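Local coordinates for protein branched-chain amino acid aminotransferase (Thermoproteus uzoniensis, PDB 5CE8) that probably transfers the amino group of leucine, isoleucine or valine to 2-oxoglutarate, using pyridoxal 5'-phosphate as cofactor, at residues V42-R47 against E65-S70. Sequence-based numbering, arbitrary orientation.
Sequences VFEGIR and ERLLRS. With PLP (pyridoxal-5'-phosphate), chain D.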
loop_
_atom_site.group_PDB
_atom_site.type_symbol
_atom_site.label_atom_id
_atom_site.label_comp_id
_atom_site.label_asym_id
_atom_site.label_seq_id
_atom_site.Cartn_x
_atom_site.Cartn_y
_atom_site.Cartn_z
ATOM N N VAL A 42 -14.373 -24.843 5.049
ATOM C CA VAL A 42 -13.169 -24.928 5.880
ATOM C C VAL A 42 -12.638 -26.360 5.920
ATOM O O VAL A 42 -13.412 -27.345 5.729
ATOM C CB VAL A 42 -13.416 -24.387 7.272
ATOM C CG1 VAL A 42 -13.879 -22.975 7.150
ATOM C CG2 VAL A 42 -14.429 -25.156 8.053
ATOM N N PHE A 43 -11.372 -26.496 6.301
ATOM C CA PHE A 43 -10.800 -27.825 6.447
ATOM C C PHE A 43 -9.787 -27.815 7.589
ATOM O O PHE A 43 -9.513 -26.755 8.205
ATOM C CB PHE A 43 -10.175 -28.333 5.155
ATOM C CG PHE A 43 -9.028 -27.501 4.650
ATOM C CD1 PHE A 43 -9.262 -26.314 3.950
ATOM C CD2 PHE A 43 -7.734 -27.899 4.878
ATOM C CE1 PHE A 43 -8.163 -25.519 3.556
ATOM C CE2 PHE A 43 -6.627 -27.190 4.397
ATOM C CZ PHE A 43 -6.849 -26.004 3.760
ATOM N N GLU A 44 -9.254 -29.003 7.834
ATOM C CA GLU A 44 -8.172 -29.271 8.789
ATOM C C GLU A 44 -7.204 -30.325 8.290
ATOM O O GLU A 44 -7.441 -31.039 7.299
ATOM C CB GLU A 44 -8.722 -29.754 10.119
ATOM C CG GLU A 44 -9.078 -28.646 11.094
ATOM C CD GLU A 44 -7.891 -27.767 11.461
ATOM O OE1 GLU A 44 -8.113 -26.569 11.680
ATOM O OE2 GLU A 44 -6.778 -28.309 11.455
ATOM N N GLY A 45 -6.109 -30.479 9.019
ATOM C CA GLY A 45 -5.109 -31.497 8.693
ATOM C C GLY A 45 -4.691 -32.021 10.039
ATOM O O GLY A 45 -4.430 -31.220 10.940
ATOM N N ILE A 46 -4.815 -33.330 10.217
ATOM C CA ILE A 46 -4.495 -33.932 11.506
ATOM C C ILE A 46 -3.714 -35.170 11.230
ATOM O O ILE A 46 -4.099 -35.941 10.356
ATOM C CB ILE A 46 -5.705 -34.309 12.317
ATOM C CG1 ILE A 46 -6.666 -33.103 12.439
ATOM C CG2 ILE A 46 -5.258 -34.869 13.680
ATOM C CD1 ILE A 46 -8.070 -33.404 13.061
ATOM N N ARG A 47 -2.643 -35.375 11.989
ATOM C CA ARG A 47 -1.924 -36.649 11.884
ATOM C C ARG A 47 -2.148 -37.612 13.020
ATOM O O ARG A 47 -2.424 -37.223 14.142
ATOM C CB ARG A 47 -0.420 -36.410 11.719
ATOM C CG ARG A 47 -0.027 -36.078 10.302
ATOM C CD ARG A 47 1.415 -35.646 10.203
ATOM N NE ARG A 47 2.106 -36.824 9.870
ATOM C CZ ARG A 47 2.923 -37.010 8.861
ATOM N NH1 ARG A 47 3.364 -36.021 8.076
ATOM N NH2 ARG A 47 3.360 -38.261 8.720
ATOM N N GLU A 65 -11.368 -27.873 17.455
ATOM C CA GLU A 65 -11.744 -26.526 17.925
ATOM C C GLU A 65 -11.448 -25.479 16.853
ATOM O O GLU A 65 -12.215 -24.575 16.627
ATOM C CB GLU A 65 -11.088 -26.266 19.275
ATOM C CG GLU A 65 -11.783 -27.138 20.351
ATOM C CD GLU A 65 -11.402 -26.837 21.795
ATOM O OE1 GLU A 65 -10.499 -25.977 22.012
ATOM O OE2 GLU A 65 -12.038 -27.448 22.741
ATOM N N ARG A 66 -10.301 -25.619 16.178
ATOM C CA ARG A 66 -9.889 -24.653 15.180
ATOM C C ARG A 66 -10.779 -24.741 13.909
ATOM O O ARG A 66 -11.078 -23.689 13.339
ATOM C CB ARG A 66 -8.375 -24.773 14.780
ATOM C CG ARG A 66 -7.981 -23.722 13.836
ATOM C CD ARG A 66 -6.516 -23.761 13.442
ATOM N NE ARG A 66 -6.167 -24.943 12.673
ATOM C CZ ARG A 66 -4.903 -25.299 12.361
ATOM N NH1 ARG A 66 -3.886 -24.553 12.740
ATOM N NH2 ARG A 66 -4.657 -26.390 11.628
ATOM N N LEU A 67 -11.206 -25.950 13.504
ATOM C CA LEU A 67 -12.217 -26.073 12.399
ATOM C C LEU A 67 -13.441 -25.165 12.624
ATOM O O LEU A 67 -13.955 -24.495 11.680
ATOM C CB LEU A 67 -12.728 -27.537 12.258
ATOM C CG LEU A 67 -13.441 -27.956 10.948
ATOM C CD1 LEU A 67 -12.459 -28.172 9.759
ATOM C CD2 LEU A 67 -14.320 -29.148 11.089
ATOM N N LEU A 68 -14.015 -25.347 13.800
ATOM C CA LEU A 68 -15.134 -24.567 14.296
ATOM C C LEU A 68 -14.851 -23.026 14.332
ATOM O O LEU A 68 -15.754 -22.245 13.992
ATOM C CB LEU A 68 -15.502 -25.050 15.697
ATOM C CG LEU A 68 -16.631 -26.077 15.811
ATOM C CD1 LEU A 68 -16.628 -26.990 14.626
ATOM C CD2 LEU A 68 -16.563 -26.826 17.115
ATOM N N ARG A 69 -13.633 -22.596 14.775
ATOM C CA ARG A 69 -13.276 -21.156 14.765
ATOM C C ARG A 69 -13.213 -20.756 13.307
ATOM O O ARG A 69 -13.745 -19.717 12.962
ATOM C CB ARG A 69 -11.974 -20.828 15.471
ATOM C CG ARG A 69 -12.098 -20.984 16.997
ATOM C CD ARG A 69 -11.011 -20.151 17.736
ATOM N NE ARG A 69 -9.728 -20.706 17.360
ATOM C CZ ARG A 69 -9.239 -21.850 17.812
ATOM N NH1 ARG A 69 -9.879 -22.626 18.701
ATOM N NH2 ARG A 69 -8.107 -22.243 17.349
ATOM N N SER A 70 -12.604 -21.580 12.443
ATOM C CA SER A 70 -12.544 -21.294 10.967
ATOM C C SER A 70 -13.884 -21.059 10.385
ATOM O O SER A 70 -14.068 -20.079 9.665
ATOM C CB SER A 70 -11.803 -22.357 10.209
ATOM O OG SER A 70 -10.367 -22.148 10.399
HETATM N N1 PLP D . 0.074 -22.349 7.087
HETATM C C2 PLP D . -1.053 -22.377 6.382
HETATM C C2A PLP D . -1.314 -21.365 5.308
HETATM C C3 PLP D . -2.021 -23.450 6.563
HETATM O O3 PLP D . -3.148 -23.517 5.748
HETATM C C4 PLP D . -1.739 -24.480 7.601
HETATM C C4A PLP D . -2.680 -25.631 7.896
HETATM C C5 PLP D . -0.459 -24.310 8.345
HETATM C C6 PLP D . 0.381 -23.212 8.009
HETATM C C5A PLP D . 0.061 -25.264 9.383
HETATM O O4P PLP D . -0.842 -25.462 10.411
HETATM P P PLP D . -0.732 -26.776 11.275
HETATM O O1P PLP D . -0.858 -28.034 10.349
HETATM O O2P PLP D . 0.481 -26.643 12.092
HETATM O O3P PLP D . -1.949 -26.860 12.154
HETATM O O HOH W 1 -9.914 -25.197 10.302
#
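Arg66 meets Glu44 side-on in a bidentate salt bridge that borders the cofactor phosphate site of this class-IV aminotransferase, a PLP enzyme of fold type IV, where helix 60-74 packs on strand 41-50 of the antiparallel sheet. Arg66 NE donates to Glu44 OE1 at 2.7 Å, nearly straight (175°) and with the oxygen in the guanidinium plane; Arg66 NH2 reaches Glu44 OE2 at 2.9 Å, tilted somewhat more. Both oxygens use their syn lone pairs, and the two planes lie only 23° apart, so carboxylate and guanidinium are close to coplanar. The outer edge of the guanidinium serves the cofactor: NH2 of Arg66 donates to PLP O3P at 2.8 Å, while the bond from NH1 to that oxygen is weak. Extended through chi1 (-176°) and chi2, the arginine chain bends at chi3, which turns its head between carboxylate and phosphate.

Beside this polar row, Leu67 CD1 lies 3.5 Å from Phe43 C, 4.0 Å from Val42 CG2 and also against Glu44 CG, while Val42 CG1 rests 3.7 Å from Ser70 CB; these contacts pack helix 60-74 against strand 41-50. In the second shell, Glu44 OE2 is hydrogen-bonded to His63 ND1, from the preceding turn of the same helix, and Arg66 NH1 to Glu221 O. The paired bonds are consistent with Glu44 fixing the guanidinium's rotation beside the phosphate, and its negative charge would probably offset part of Arg66's. Ser70 OG, which also bonds Lys162 N, donates to a water; that water donates hydrogen bonds to Phe43 O and, at 2.7 Å, to Glu44 OE1.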